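Local coordinates for glycosyl hydrolase family 2, TIM barrel domain protein (Parabacteroides merdae ATCC 43184, PDB 6DXU), which probably hydrolyses beta-glucuronide bonds, releasing glucuronic acid, as a glycoside hydrolase family 2 beta-glucuronidase of a human gut bacterium, at residues 202-207 with 299-304; 224-229 with 265-270; 238-243 with 251-256; 242-247 with 287-292. All coordinates share one frame; numbering follows the deposited sequence.

Interaction 1. Residues 202-207 with 299-304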
loop_
_atom_site.group_PDB
_atom_site.type_symbol
_atom_site.label_atom_id
_atom_site.label_comp_id
_atom_site.label_asym_id
_atom_site.label_seq_id
_atom_site.Cartn_x
_atom_site.Cartn_y
_atom_site.Cartn_z
ATOM N N VAL D 202 5.141 -32.380 17.205
ATOM C CA VAL D 202 5.730 -32.755 15.924
ATOM C C VAL D 202 4.708 -33.570 15.160
ATOM O O VAL D 202 4.236 -34.597 15.660
ATOM C CB VAL D 202 7.031 -33.555 16.097
ATOM C CG1 VAL D 202 7.628 -33.860 14.729
ATOM C CG2 VAL D 202 8.021 -32.788 16.960
ATOM N N SER D 203 4.394 -33.139 13.941
ATOM C CA SER D 203 3.448 -33.863 13.107
ATOM C C SER D 203 3.927 -33.794 11.661
ATOM O O SER D 203 5.017 -33.291 11.365
ATOM C CB SER D 203 2.028 -33.305 13.268
ATOM O OG SER D 203 1.982 -31.927 12.955
ATOM N N PHE D 204 3.108 -34.321 10.759
ATOM C CA PHE D 204 3.416 -34.355 9.337
ATOM C C PHE D 204 2.597 -33.282 8.631
ATOM O O PHE D 204 1.364 -33.271 8.723
ATOM C CB PHE D 204 3.115 -35.735 8.753
ATOM C CG PHE D 204 3.883 -36.860 9.413
ATOM C CD1 PHE D 204 3.245 -37.751 10.268
ATOM C CD2 PHE D 204 5.234 -37.023 9.174
ATOM C CE1 PHE D 204 3.949 -38.783 10.881
ATOM C CE2 PHE D 204 5.941 -38.045 9.775
ATOM C CZ PHE D 204 5.295 -38.932 10.632
ATOM N N GLU D 205 3.288 -32.379 7.936
ATOM C CA GLU D 205 2.633 -31.372 7.112
ATOM C C GLU D 205 2.217 -31.928 5.757
ATOM O O GLU D 205 1.148 -31.579 5.241
ATOM C CB GLU D 205 3.572 -30.174 6.922
ATOM C CG GLU D 205 3.004 -29.071 6.053
ATOM C CD GLU D 205 3.856 -27.812 6.068
ATOM O OE1 GLU D 205 5.045 -27.894 6.445
ATOM O OE2 GLU D 205 3.338 -26.742 5.679
ATOM N N GLN D 206 3.050 -32.782 5.165
ATOM C CA GLN D 206 2.771 -33.422 3.887
ATOM C C GLN D 206 3.290 -34.851 3.956
ATOM O O GLN D 206 4.354 -35.094 4.533
ATOM C CB GLN D 206 3.502 -32.732 2.714
ATOM C CG GLN D 206 3.248 -31.246 2.449
ATOM C CD GLN D 206 1.927 -30.979 1.780
ATOM O OE1 GLN D 206 1.273 -31.905 1.286
ATOM N NE2 GLN D 206 1.532 -29.703 1.722
ATOM N N ILE D 207 2.547 -35.790 3.375
ATOM C CA ILE D 207 3.024 -37.159 3.158
ATOM C C ILE D 207 2.830 -37.473 1.687
ATOM O O ILE D 207 1.691 -37.512 1.206
ATOM C CB ILE D 207 2.277 -38.189 4.022
ATOM C CG1 ILE D 207 2.478 -37.881 5.507
ATOM C CG2 ILE D 207 2.777 -39.619 3.695
ATOM C CD1 ILE D 207 1.554 -38.655 6.416
ATOM N N PHE D 299 2.618 -40.174 17.804
ATOM C CA PHE D 299 1.623 -39.663 16.870
ATOM C C PHE D 299 1.642 -40.531 15.624
ATOM O O PHE D 299 2.674 -40.636 14.954
ATOM C CB PHE D 299 1.913 -38.207 16.505
ATOM C CG PHE D 299 0.949 -37.633 15.510
ATOM C CD1 PHE D 299 -0.311 -37.229 15.902
ATOM C CD2 PHE D 299 1.301 -37.522 14.172
ATOM C CE1 PHE D 299 -1.200 -36.702 14.990
ATOM C CE2 PHE D 299 0.416 -37.001 13.255
ATOM C CZ PHE D 299 -0.836 -36.591 13.664
ATOM N N THR D 300 0.499 -41.124 15.301
ATOM C CA THR D 300 0.379 -42.034 14.176
ATOM C C THR D 300 -0.662 -41.518 13.200
ATOM O O THR D 300 -1.745 -41.082 13.603
ATOM C CB THR D 300 -0.025 -43.439 14.622
ATOM O OG1 THR D 300 0.993 -43.979 15.467
ATOM C CG2 THR D 300 -0.186 -44.340 13.404
ATOM N N THR D 301 -0.335 -41.582 11.916
ATOM C CA THR D 301 -1.315 -41.311 10.883
ATOM C C THR D 301 -1.078 -42.289 9.748
ATOM O O THR D 301 -0.028 -42.930 9.667
ATOM C CB THR D 301 -1.245 -39.844 10.407
ATOM O OG1 THR D 301 -2.329 -39.575 9.513
ATOM C CG2 THR D 301 0.089 -39.530 9.724
ATOM N N GLU D 302 -2.054 -42.409 8.859
ATOM C CA GLU D 302 -1.875 -43.344 7.765
ATOM C C GLU D 302 -2.343 -42.707 6.469
ATOM O O GLU D 302 -3.106 -41.741 6.454
ATOM C CB GLU D 302 -2.597 -44.676 7.997
ATOM C CG GLU D 302 -4.074 -44.581 8.217
ATOM C CD GLU D 302 -4.707 -45.961 8.372
ATOM O OE1 GLU D 302 -4.366 -46.669 9.343
ATOM O OE2 GLU D 302 -5.525 -46.345 7.506
ATOM N N GLU D 303 -1.819 -43.243 5.379
ATOM C CA GLU D 303 -2.103 -42.769 4.040
ATOM C C GLU D 303 -2.124 -43.982 3.129
ATOM O O GLU D 303 -1.272 -44.866 3.246
ATOM C CB GLU D 303 -1.049 -41.749 3.584
ATOM C CG GLU D 303 -1.320 -41.155 2.221
ATOM C CD GLU D 303 -2.235 -39.941 2.283
ATOM O OE1 GLU D 303 -2.683 -39.578 3.397
ATOM O OE2 GLU D 303 -2.501 -39.350 1.215
ATOM N N ARG D 304 -3.096 -44.025 2.232
ATOM C CA ARG D 304 -3.288 -45.151 1.340
ATOM C C ARG D 304 -2.745 -44.825 -0.044
ATOM O O ARG D 304 -2.609 -43.663 -0.434
ATOM C CB ARG D 304 -4.772 -45.513 1.260
ATOM C CG ARG D 304 -5.360 -45.975 2.587
ATOM C CD ARG D 304 -6.802 -46.431 2.429
ATOM N NE ARG D 304 -7.599 -45.479 1.657
ATOM C CZ ARG D 304 -8.895 -45.635 1.392
ATOM N NH1 ARG D 304 -9.540 -46.705 1.841
ATOM N NH2 ARG D 304 -9.548 -44.728 0.675
#
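I207 and E303 face each other and share a polar partner: the side-chain ND2 of N418 hydrogen-bonds both to the backbone O of I207 and to OE2 of E303. That amide ties the two strands together through a third residue, while the touching between 202-207 and 299-304 is almost wholly apolar. Its middle is the methyl of T301, with CG2 3.7 Å from both F204 CD1 and I207 CD1. I207 and T301 approach tip to tip, whereas F204 and T301 slide past each other. With OG1 of T301 anti to the backbone N (chi1 -173°), the methyl is left to face the two apolar side chains and the hydroxyl reaches the carbonyl O of P26, so a threonine can serve a buried apolar position and still satisfy its oxygen. F299 brings its CE2 to 4.0 Å from S203 CB. The same CE2 is 4.2 Å from F204 CD1, which comes at the edge of the F299 ring. Small S203 suits a place beside so broad a ring. The chain turns a corner at E205, where E205 and Q206 oppose S227 in a classic beta bulge. End to end the segments run nearly the same way, and the edge strand of one sheet faces that of the other through F204, I207, F299 and the T301 methyl, as in the immunoglobulin-like beta-sandwich domain of family 2 glycoside hydrolases.

Interaction 2. Residues 224-229 with 265-270; sequences VKTSFY and QLLAKM. With BCN (bicine), chain M.
L267 pushes its branched end against T226, and this meeting is the dense part of the contact: L267 CD1 lies 3.6 Å from T226 CG2, the two side chains crossing obliquely. T226 can offer a methyl here because its OG1 is taken by the backbone O of Q206 on the neighbouring strand. CB of V224 packs 4.3 Å from CB of A268, whose small side chain suits the bulky valine opposite. L267 also touches V239, V241 and L290 of the facing sheet, so an alanine here would probably leave a gap between the two sheets and take from the T226 methyl one of its apolar neighbours. F228 packs on the same side, its CZ near L267 CD2 and its ring edge at CE2 3.6 Å from CG of Q265. The glutamine amide is turned 70° from that ring, and its NE2 hydrogen-bonds the backbone O of L260. The other face is looser. There CG of L266 is turned opposite the backbone N (chi1 172°), which lays CD1 3.7 Å from CG of K225. The charged lysine suits the solvent side, running out extended to a salt bridge with E210, and exposed L266 lies against its aliphatic stem. Four backbone hydrogen bonds join the strands, the straightest from V224 N to A268 O (2.9 Å, 174°). At the far end CB of M270 lies 3.5 Å from C1 of the bound bicine. L267 and A268 together oppose V224, giving an antiparallel pair with a classic beta bulge, at the border of the three-stranded sheet of an immunoglobulin-like sandwich.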
loop_
_atom_site.group_PDB
_atom_site.type_symbol
_atom_site.label_atom_id
_atom_site.label_comp_id
_atom_site.label_asym_id
_atom_site.label_seq_id
_atom_site.Cartn_x
_atom_site.Cartn_y
_atom_site.Cartn_z
ATOM N N VAL D 224 8.666 -42.969 0.255
ATOM C CA VAL D 224 7.854 -42.297 1.258
ATOM C C VAL D 224 8.565 -40.997 1.597
ATOM O O VAL D 224 9.646 -41.016 2.204
ATOM C CB VAL D 224 7.656 -43.155 2.511
ATOM C CG1 VAL D 224 6.849 -42.392 3.546
ATOM C CG2 VAL D 224 6.974 -44.505 2.167
ATOM N N LYS D 225 7.978 -39.874 1.198
ATOM C CA LYS D 225 8.551 -38.565 1.479
ATOM C C LYS D 225 7.590 -37.770 2.351
ATOM O O LYS D 225 6.365 -37.878 2.227
ATOM C CB LYS D 225 8.858 -37.789 0.188
ATOM C CG LYS D 225 9.947 -38.419 -0.667
ATOM C CD LYS D 225 10.050 -37.749 -2.032
ATOM C CE LYS D 225 11.164 -38.369 -2.874
ATOM N NZ LYS D 225 11.164 -37.824 -4.261
ATOM N N THR D 226 8.151 -36.967 3.241
ATOM C CA THR D 226 7.316 -36.223 4.163
ATOM C C THR D 226 7.933 -34.859 4.430
ATOM O O THR D 226 9.132 -34.647 4.237
ATOM C CB THR D 226 7.116 -36.992 5.472
ATOM O OG1 THR D 226 6.095 -36.347 6.243
ATOM C CG2 THR D 226 8.398 -37.037 6.272
ATOM N N SER D 227 7.072 -33.927 4.822
ATOM C CA SER D 227 7.463 -32.631 5.362
ATOM C C SER D 227 6.950 -32.554 6.792
ATOM O O SER D 227 5.767 -32.808 7.037
ATOM C CB SER D 227 6.879 -31.480 4.534
ATOM O OG SER D 227 7.386 -31.499 3.210
ATOM N N PHE D 228 7.828 -32.229 7.730
ATOM C CA PHE D 228 7.427 -32.160 9.130
ATOM C C PHE D 228 6.869 -30.794 9.482
ATOM O O PHE D 228 7.302 -29.769 8.952
ATOM C CB PHE D 228 8.610 -32.461 10.050
ATOM C CG PHE D 228 8.977 -33.912 10.083
ATOM C CD1 PHE D 228 8.349 -34.775 10.967
ATOM C CD2 PHE D 228 9.939 -34.415 9.215
ATOM C CE1 PHE D 228 8.673 -36.113 10.990
ATOM C CE2 PHE D 228 10.273 -35.752 9.239
ATOM C CZ PHE D 228 9.633 -36.602 10.126
ATOM N N TYR D 229 5.909 -30.791 10.403
ATOM C CA TYR D 229 5.436 -29.572 11.041
ATOM C C TYR D 229 5.981 -29.590 12.462
ATOM O O TYR D 229 5.636 -30.472 13.252
ATOM C CB TYR D 229 3.910 -29.482 11.010
ATOM C CG TYR D 229 3.410 -28.128 11.454
ATOM C CD1 TYR D 229 3.897 -26.963 10.863
ATOM C CD2 TYR D 229 2.464 -28.007 12.458
ATOM C CE1 TYR D 229 3.448 -25.707 11.269
ATOM C CE2 TYR D 229 2.000 -26.763 12.863
ATOM C CZ TYR D 229 2.499 -25.615 12.267
ATOM O OH TYR D 229 2.051 -24.371 12.675
ATOM N N GLN D 265 11.981 -34.795 4.620
ATOM C CA GLN D 265 12.786 -35.989 4.857
ATOM C C GLN D 265 12.275 -37.119 3.983
ATOM O O GLN D 265 11.062 -37.337 3.890
ATOM C CB GLN D 265 12.775 -36.436 6.326
ATOM C CG GLN D 265 13.361 -35.431 7.320
ATOM C CD GLN D 265 14.881 -35.330 7.257
ATOM O OE1 GLN D 265 15.526 -35.926 6.391
ATOM N NE2 GLN D 265 15.456 -34.539 8.161
ATOM N N LEU D 266 13.200 -37.822 3.330
ATOM C CA LEU D 266 12.883 -39.096 2.691
ATOM C C LEU D 266 12.956 -40.186 3.752
ATOM O O LEU D 266 14.013 -40.397 4.355
ATOM C CB LEU D 266 13.843 -39.375 1.539
ATOM C CG LEU D 266 13.790 -40.752 0.867
ATOM C CD1 LEU D 266 12.439 -41.024 0.222
ATOM C CD2 LEU D 266 14.898 -40.846 -0.155
ATOM N N LEU D 267 11.832 -40.848 4.011
ATOM C CA LEU D 267 11.750 -41.782 5.123
ATOM C C LEU D 267 12.031 -43.214 4.716
ATOM O O LEU D 267 12.574 -43.980 5.521
ATOM C CB LEU D 267 10.362 -41.729 5.770
ATOM C CG LEU D 267 9.911 -40.379 6.346
ATOM C CD1 LEU D 267 8.555 -40.525 6.973
ATOM C CD2 LEU D 267 10.907 -39.864 7.376
ATOM N N ALA D 268 11.683 -43.596 3.491
ATOM C CA ALA D 268 11.825 -44.989 3.104
ATOM C C ALA D 268 11.793 -45.099 1.589
ATOM O O ALA D 268 11.136 -44.310 0.898
ATOM C CB ALA D 268 10.728 -45.858 3.730
ATOM N N LYS D 269 12.527 -46.082 1.084
ATOM C CA LYS D 269 12.453 -46.464 -0.315
ATOM C C LYS D 269 12.414 -47.975 -0.312
ATOM O O LYS D 269 13.270 -48.608 0.312
ATOM C CB LYS D 269 13.652 -45.952 -1.117
ATOM C CG LYS D 269 13.674 -46.416 -2.567
ATOM N N MET D 270 11.413 -48.551 -0.969
ATOM C CA MET D 270 11.240 -49.987 -0.851
ATOM C C MET D 270 10.713 -50.557 -2.154
ATOM O O MET D 270 10.063 -49.870 -2.950
ATOM C CB MET D 270 10.293 -50.363 0.271
ATOM C CG MET D 270 8.876 -50.081 -0.057
ATOM S SD MET D 270 7.949 -50.233 1.433
ATOM C CE MET D 270 6.871 -51.606 1.033
HETATM N N1 BCN M . 10.223 -55.036 0.980
HETATM C C1 BCN M . 10.854 -53.789 0.584
HETATM C C2 BCN M . 12.383 -53.816 0.568
HETATM O O21 BCN M . 13.017 -54.766 1.094
HETATM O O22 BCN M . 13.005 -52.863 0.015
HETATM C C3 BCN M . 8.817 -54.945 0.582
HETATM C C4 BCN M . 8.131 -56.317 0.580
HETATM O O4 BCN M . 8.523 -57.047 -0.553
HETATM C C5 BCN M . 10.249 -55.082 2.435
HETATM C C6 BCN M . 10.748 -56.430 2.948
HETATM O O6 BCN M . 10.439 -56.508 4.315
#

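Interaction 3. Residues 238-243 with 251-256. With BCN (bicine), chain M.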
loop_
_atom_site.group_PDB
_atom_site.type_symbol
_atom_site.label_atom_id
_atom_site.label_comp_id
_atom_site.label_asym_id
_atom_site.label_seq_id
_atom_site.Cartn_x
_atom_site.Cartn_y
_atom_site.Cartn_z
ATOM N N ASP D 238 11.948 -40.315 16.785
ATOM C CA ASP D 238 11.990 -41.651 16.212
ATOM C C ASP D 238 10.780 -41.804 15.297
ATOM O O ASP D 238 9.641 -41.639 15.739
ATOM C CB ASP D 238 11.991 -42.718 17.308
ATOM C CG ASP D 238 13.314 -42.784 18.062
ATOM O OD1 ASP D 238 14.280 -42.094 17.654
ATOM O OD2 ASP D 238 13.382 -43.508 19.077
ATOM N N VAL D 239 11.024 -42.121 14.032
ATOM C CA VAL D 239 9.967 -42.211 13.034
ATOM C C VAL D 239 9.906 -43.643 12.520
ATOM O O VAL D 239 10.920 -44.187 12.064
ATOM C CB VAL D 239 10.193 -41.221 11.878
ATOM C CG1 VAL D 239 9.123 -41.405 10.813
ATOM C CG2 VAL D 239 10.169 -39.795 12.416
ATOM N N THR D 240 8.724 -44.251 12.606
ATOM C CA THR D 240 8.477 -45.593 12.081
ATOM C C THR D 240 7.636 -45.502 10.815
ATOM O O THR D 240 6.641 -44.772 10.777
ATOM C CB THR D 240 7.776 -46.470 13.116
ATOM O OG1 THR D 240 8.583 -46.545 14.297
ATOM C CG2 THR D 240 7.541 -47.899 12.563
ATOM N N VAL D 241 8.066 -46.204 9.771
ATOM C CA VAL D 241 7.325 -46.329 8.523
ATOM C C VAL D 241 6.930 -47.794 8.391
ATOM O O VAL D 241 7.801 -48.674 8.405
ATOM C CB VAL D 241 8.165 -45.887 7.316
ATOM C CG1 VAL D 241 7.349 -45.982 6.029
ATOM C CG2 VAL D 241 8.706 -44.477 7.518
ATOM N N SER D 242 5.630 -48.063 8.289
ATOM C CA SER D 242 5.135 -49.420 8.086
ATOM C C SER D 242 4.169 -49.432 6.914
ATOM O O SER D 242 3.360 -48.509 6.758
ATOM C CB SER D 242 4.445 -49.959 9.340
ATOM O OG SER D 242 5.348 -49.989 10.435
ATOM N N VAL D 243 4.244 -50.481 6.098
ATOM C CA VAL D 243 3.372 -50.638 4.940
ATOM C C VAL D 243 2.579 -51.932 5.082
ATOM O O VAL D 243 3.153 -52.996 5.334
ATOM C CB VAL D 243 4.174 -50.619 3.630
ATOM C CG1 VAL D 243 3.261 -50.868 2.449
ATOM C CG2 VAL D 243 4.882 -49.286 3.496
ATOM N N VAL D 251 3.917 -55.675 5.372
ATOM C CA VAL D 251 4.929 -56.143 4.431
ATOM C C VAL D 251 6.253 -55.413 4.572
ATOM O O VAL D 251 7.248 -55.845 3.966
ATOM C CB VAL D 251 4.433 -56.038 2.973
ATOM C CG1 VAL D 251 3.098 -56.744 2.831
ATOM C CG2 VAL D 251 4.314 -54.587 2.566
ATOM N N PHE D 252 6.306 -54.332 5.346
ATOM C CA PHE D 252 7.520 -53.547 5.499
ATOM C C PHE D 252 7.391 -52.737 6.774
ATOM O O PHE D 252 6.322 -52.195 7.068
ATOM C CB PHE D 252 7.744 -52.641 4.283
ATOM C CG PHE D 252 8.898 -51.688 4.420
ATOM C CD1 PHE D 252 10.150 -52.020 3.929
ATOM C CD2 PHE D 252 8.729 -50.447 5.026
ATOM C CE1 PHE D 252 11.220 -51.147 4.045
ATOM C CE2 PHE D 252 9.795 -49.565 5.147
ATOM C CZ PHE D 252 11.043 -49.915 4.656
ATOM N N SER D 253 8.483 -52.657 7.521
ATOM C CA SER D 253 8.517 -51.797 8.691
ATOM C C SER D 253 9.962 -51.404 8.956
ATOM O O SER D 253 10.864 -52.249 8.914
ATOM C CB SER D 253 7.908 -52.495 9.908
ATOM O OG SER D 253 7.570 -51.558 10.916
ATOM N N LYS D 254 10.175 -50.117 9.212
ATOM C CA LYS D 254 11.506 -49.610 9.487
ATOM C C LYS D 254 11.349 -48.428 10.428
ATOM O O LYS D 254 10.430 -47.619 10.270
ATOM C CB LYS D 254 12.239 -49.193 8.207
ATOM C CG LYS D 254 13.555 -48.469 8.476
ATOM C CD LYS D 254 14.336 -48.116 7.207
ATOM C CE LYS D 254 13.625 -47.058 6.373
ATOM N NZ LYS D 254 14.593 -46.229 5.596
ATOM N N THR D 255 12.204 -48.371 11.438
ATOM C CA THR D 255 12.245 -47.242 12.352
ATOM C C THR D 255 13.538 -46.466 12.147
ATOM O O THR D 255 14.632 -47.042 12.202
ATOM C CB THR D 255 12.121 -47.717 13.794
ATOM O OG1 THR D 255 10.835 -48.324 13.974
ATOM C CG2 THR D 255 12.251 -46.544 14.745
ATOM N N LEU D 256 13.414 -45.163 11.928
ATOM C CA LEU D 256 14.566 -44.274 11.820
ATOM C C LEU D 256 14.726 -43.592 13.171
ATOM O O LEU D 256 13.861 -42.813 13.581
ATOM C CB LEU D 256 14.377 -43.254 10.700
ATOM C CG LEU D 256 14.195 -43.758 9.266
ATOM C CD1 LEU D 256 12.745 -44.030 8.948
ATOM C CD2 LEU D 256 14.759 -42.744 8.294
HETATM N N1 BCN M . 10.223 -55.036 0.980
HETATM C C1 BCN M . 10.854 -53.789 0.584
HETATM C C2 BCN M . 12.383 -53.816 0.568
HETATM O O21 BCN M . 13.017 -54.766 1.094
HETATM O O22 BCN M . 13.005 -52.863 0.015
HETATM C C3 BCN M . 8.817 -54.945 0.582
HETATM C C4 BCN M . 8.131 -56.317 0.580
HETATM O O4 BCN M . 8.523 -57.047 -0.553
HETATM C C5 BCN M . 10.249 -55.082 2.435
HETATM C C6 BCN M . 10.748 -56.430 2.948
HETATM O O6 BCN M . 10.439 -56.508 4.315
#
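F252 packs on V243 across the strands, CB to CB 4.2 Å, and with V251 it forms part of the bicine pocket, whose other residues include M270 and K271. Bicine C5 lies in the plane of the F252 ring at its edge, 3.4 Å from CD1, while O6 of bicine gives a weak hydrogen bond to the backbone O of V251; K271 O is a further hydrogen-bonding partner. The ring is set by CG swung anti to the backbone N (chi1 174°), with CE2 4.4 Å from V241 CG1 and M270 of the facing sheet touching it as well. Cut back to an alanine, this position is likely to lose the ring edge beside bicine C5 and the ring that packs on M270. Behind these, the backbones pair closely, V241 N to K254 O being nearly straight (2.8 Å, 170°). V243 O takes a sound bond from V251 N and a weak one from F252 N, because V251 and F252 both oppose V243 in a classic beta bulge. On the opposite face two hydroxyl pairs span the strands, T240 OG1 with T255 OG1 at 2.9 Å and S242 OG with S253 OG at 2.8 Å. Small polar residues suit that outer face, whereas valines fill the face turned toward the other sheet. This is a bulged antiparallel beta hairpin, 237-244 with 250-259, at the border of the four-stranded sheet of an immunoglobulin-like sandwich.

Interaction 4. Residues 242-247 with 287-292; sequences SVYDVD and TCELTV
Antiparallel pairing joins strand residues 242-244 to 287-289 inside the four-stranded sheet of an immunoglobulin-like beta sandwich, with strands 250-259 and 297-305 on the outer flanks; the chain then leaves the sheet at D245. S242 pairs with E289 and Y244 with T287 through two backbone hydrogen bonds each; E289 N to S242 O is the shortest and straightest (2.7 Å, 178°). Between them V243 faces C288 in a non-hydrogen-bonded pair, CG2 lying 4.5 Å from SG, on the face turned to the other sheet, where small apolar groups fit. On the outer face the pairing is polar. E289, long and extended beyond CG, runs past the edge of the Y244 ring, its CB 3.8 Å from CE2 and in the ring plane. The Y244 ring reaches the glutamate because its CG stands opposite the carbonyl carbon (chi1 -58°). A tyrosine suits this place because its edge covers the glutamate's methylene while its hydroxyl binds the acid. One water bridges E289 OE1 and S242 OG, a hydroxyl that also meets S253 OG, and a second links D245 O to T287 OG1. The Y244 hydroxyl donates to E289 OE1 at 2.7 Å, meeting it on the syn side but 35° out of the carboxylate plane.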
loop_
_atom_site.group_PDB
_atom_site.type_symbol
_atom_site.label_atom_id
_atom_site.label_comp_id
_atom_site.label_asym_id
_atom_site.label_seq_id
_atom_site.Cartn_x
_atom_site.Cartn_y
_atom_site.Cartn_z
ATOM N N SER D 242 5.630 -48.063 8.289
ATOM C CA SER D 242 5.135 -49.420 8.086
ATOM C C SER D 242 4.169 -49.432 6.914
ATOM O O SER D 242 3.360 -48.509 6.758
ATOM C CB SER D 242 4.445 -49.959 9.340
ATOM O OG SER D 242 5.348 -49.989 10.435
ATOM N N VAL D 243 4.244 -50.481 6.098
ATOM C CA VAL D 243 3.372 -50.638 4.940
ATOM C C VAL D 243 2.579 -51.932 5.082
ATOM O O VAL D 243 3.153 -52.996 5.334
ATOM C CB VAL D 243 4.174 -50.619 3.630
ATOM C CG1 VAL D 243 3.261 -50.868 2.449
ATOM C CG2 VAL D 243 4.882 -49.286 3.496
ATOM N N TYR D 244 1.266 -51.839 4.923
ATOM C CA TYR D 244 0.383 -52.990 5.015
ATOM C C TYR D 244 -0.236 -53.251 3.654
ATOM O O TYR D 244 -0.488 -52.323 2.877
ATOM C CB TYR D 244 -0.720 -52.776 6.045
ATOM C CG TYR D 244 -0.233 -52.478 7.441
ATOM C CD1 TYR D 244 -0.122 -53.492 8.393
ATOM C CD2 TYR D 244 0.095 -51.184 7.820
ATOM C CE1 TYR D 244 0.309 -53.219 9.678
ATOM C CE2 TYR D 244 0.517 -50.900 9.098
ATOM C CZ TYR D 244 0.626 -51.913 10.025
ATOM O OH TYR D 244 1.059 -51.612 11.296
ATOM N N ASP D 245 -0.484 -54.527 3.372
ATOM C CA ASP D 245 -1.032 -54.909 2.083
ATOM C C ASP D 245 -2.553 -54.800 2.111
ATOM O O ASP D 245 -3.151 -54.370 3.098
ATOM C CB ASP D 245 -0.532 -56.308 1.699
ATOM C CG ASP D 245 -1.100 -57.427 2.585
ATOM O OD1 ASP D 245 -2.013 -57.188 3.418
ATOM O OD2 ASP D 245 -0.617 -58.573 2.435
ATOM N N VAL D 246 -3.192 -55.234 1.025
ATOM C CA VAL D 246 -4.631 -55.084 0.860
ATOM C C VAL D 246 -5.406 -55.831 1.937
ATOM O O VAL D 246 -6.563 -55.500 2.210
ATOM C CB VAL D 246 -5.018 -55.530 -0.562
ATOM C CG1 VAL D 246 -4.025 -54.949 -1.554
ATOM C CG2 VAL D 246 -5.041 -57.052 -0.665
ATOM N N ASP D 247 -4.808 -56.857 2.539
ATOM C CA ASP D 247 -5.418 -57.577 3.648
ATOM C C ASP D 247 -5.037 -56.983 4.997
ATOM O O ASP D 247 -5.323 -57.593 6.031
ATOM C CB ASP D 247 -5.028 -59.057 3.591
ATOM C CG ASP D 247 -5.528 -59.738 2.325
ATOM O OD1 ASP D 247 -6.678 -59.458 1.917
ATOM O OD2 ASP D 247 -4.770 -60.541 1.734
ATOM N N THR D 287 -1.548 -49.549 2.546
ATOM C CA THR D 287 -1.621 -48.508 3.560
ATOM C C THR D 287 -0.227 -48.219 4.088
ATOM O O THR D 287 0.488 -49.136 4.492
ATOM C CB THR D 287 -2.526 -48.918 4.719
ATOM O OG1 THR D 287 -3.826 -49.249 4.217
ATOM C CG2 THR D 287 -2.654 -47.753 5.697
ATOM N N CYS D 288 0.153 -46.949 4.112
ATOM C CA CYS D 288 1.408 -46.553 4.724
ATOM C C CYS D 288 1.075 -45.893 6.057
ATOM O O CYS D 288 0.293 -44.936 6.103
ATOM C CB CYS D 288 2.197 -45.624 3.797
ATOM S SG CYS D 288 3.788 -45.053 4.486
ATOM N N GLU D 289 1.640 -46.423 7.136
ATOM C CA GLU D 289 1.383 -45.943 8.488
ATOM C C GLU D 289 2.663 -45.307 9.016
ATOM O O GLU D 289 3.700 -45.968 9.076
ATOM C CB GLU D 289 0.921 -47.097 9.379
ATOM C CG GLU D 289 0.732 -46.767 10.847
ATOM C CD GLU D 289 0.344 -47.999 11.657
ATOM O OE1 GLU D 289 1.176 -48.932 11.765
ATOM O OE2 GLU D 289 -0.793 -48.033 12.172
ATOM N N LEU D 290 2.594 -44.025 9.390
ATOM C CA LEU D 290 3.763 -43.281 9.849
ATOM C C LEU D 290 3.562 -42.891 11.304
ATOM O O LEU D 290 2.495 -42.383 11.671
ATOM C CB LEU D 290 3.995 -42.018 9.009
ATOM C CG LEU D 290 4.211 -42.192 7.509
ATOM C CD1 LEU D 290 4.648 -40.877 6.858
ATOM C CD2 LEU D 290 5.230 -43.265 7.262
ATOM N N THR D 291 4.592 -43.107 12.123
ATOM C CA THR D 291 4.563 -42.762 13.539
ATOM C C THR D 291 5.748 -41.868 13.862
ATOM O O THR D 291 6.872 -42.160 13.455
ATOM C CB THR D 291 4.605 -44.019 14.411
ATOM O OG1 THR D 291 3.439 -44.803 14.149
ATOM C CG2 THR D 291 4.647 -43.660 15.884
ATOM N N VAL D 292 5.507 -40.770 14.569
ATOM C CA VAL D 292 6.599 -39.920 15.018
ATOM C C VAL D 292 6.549 -39.861 16.542
ATOM O O VAL D 292 5.550 -39.421 17.129
ATOM C CB VAL D 292 6.561 -38.527 14.362
ATOM C CG1 VAL D 292 5.183 -37.933 14.423
ATOM C CG2 VAL D 292 7.611 -37.616 14.994
HETATM O O HOH W 1 3.925 -48.945 12.356
HETATM O O HOH W 2 -4.224 -51.809 3.117
#

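The four contacts build one sandwich. Interactions 3 and 4 belong to its four-stranded sheet and share strand 237-244, paired with a different neighbour on each side; interaction 2 belongs to the three-stranded sheet, and interaction 1 spans the two. Interaction 1 is the most buried and meets through apolar side chains, whereas the others rest on backbone hydrogen bonds. V224 from interaction 2 and C288 from interaction 4 meet in the core. The outer faces of interactions 3 and 4 carry hydroxyls, a carboxylate and waters, unlike the lysine and leucine outside interaction 2. Bicine lies where interactions 2 and 3 come together, with M270 against F252.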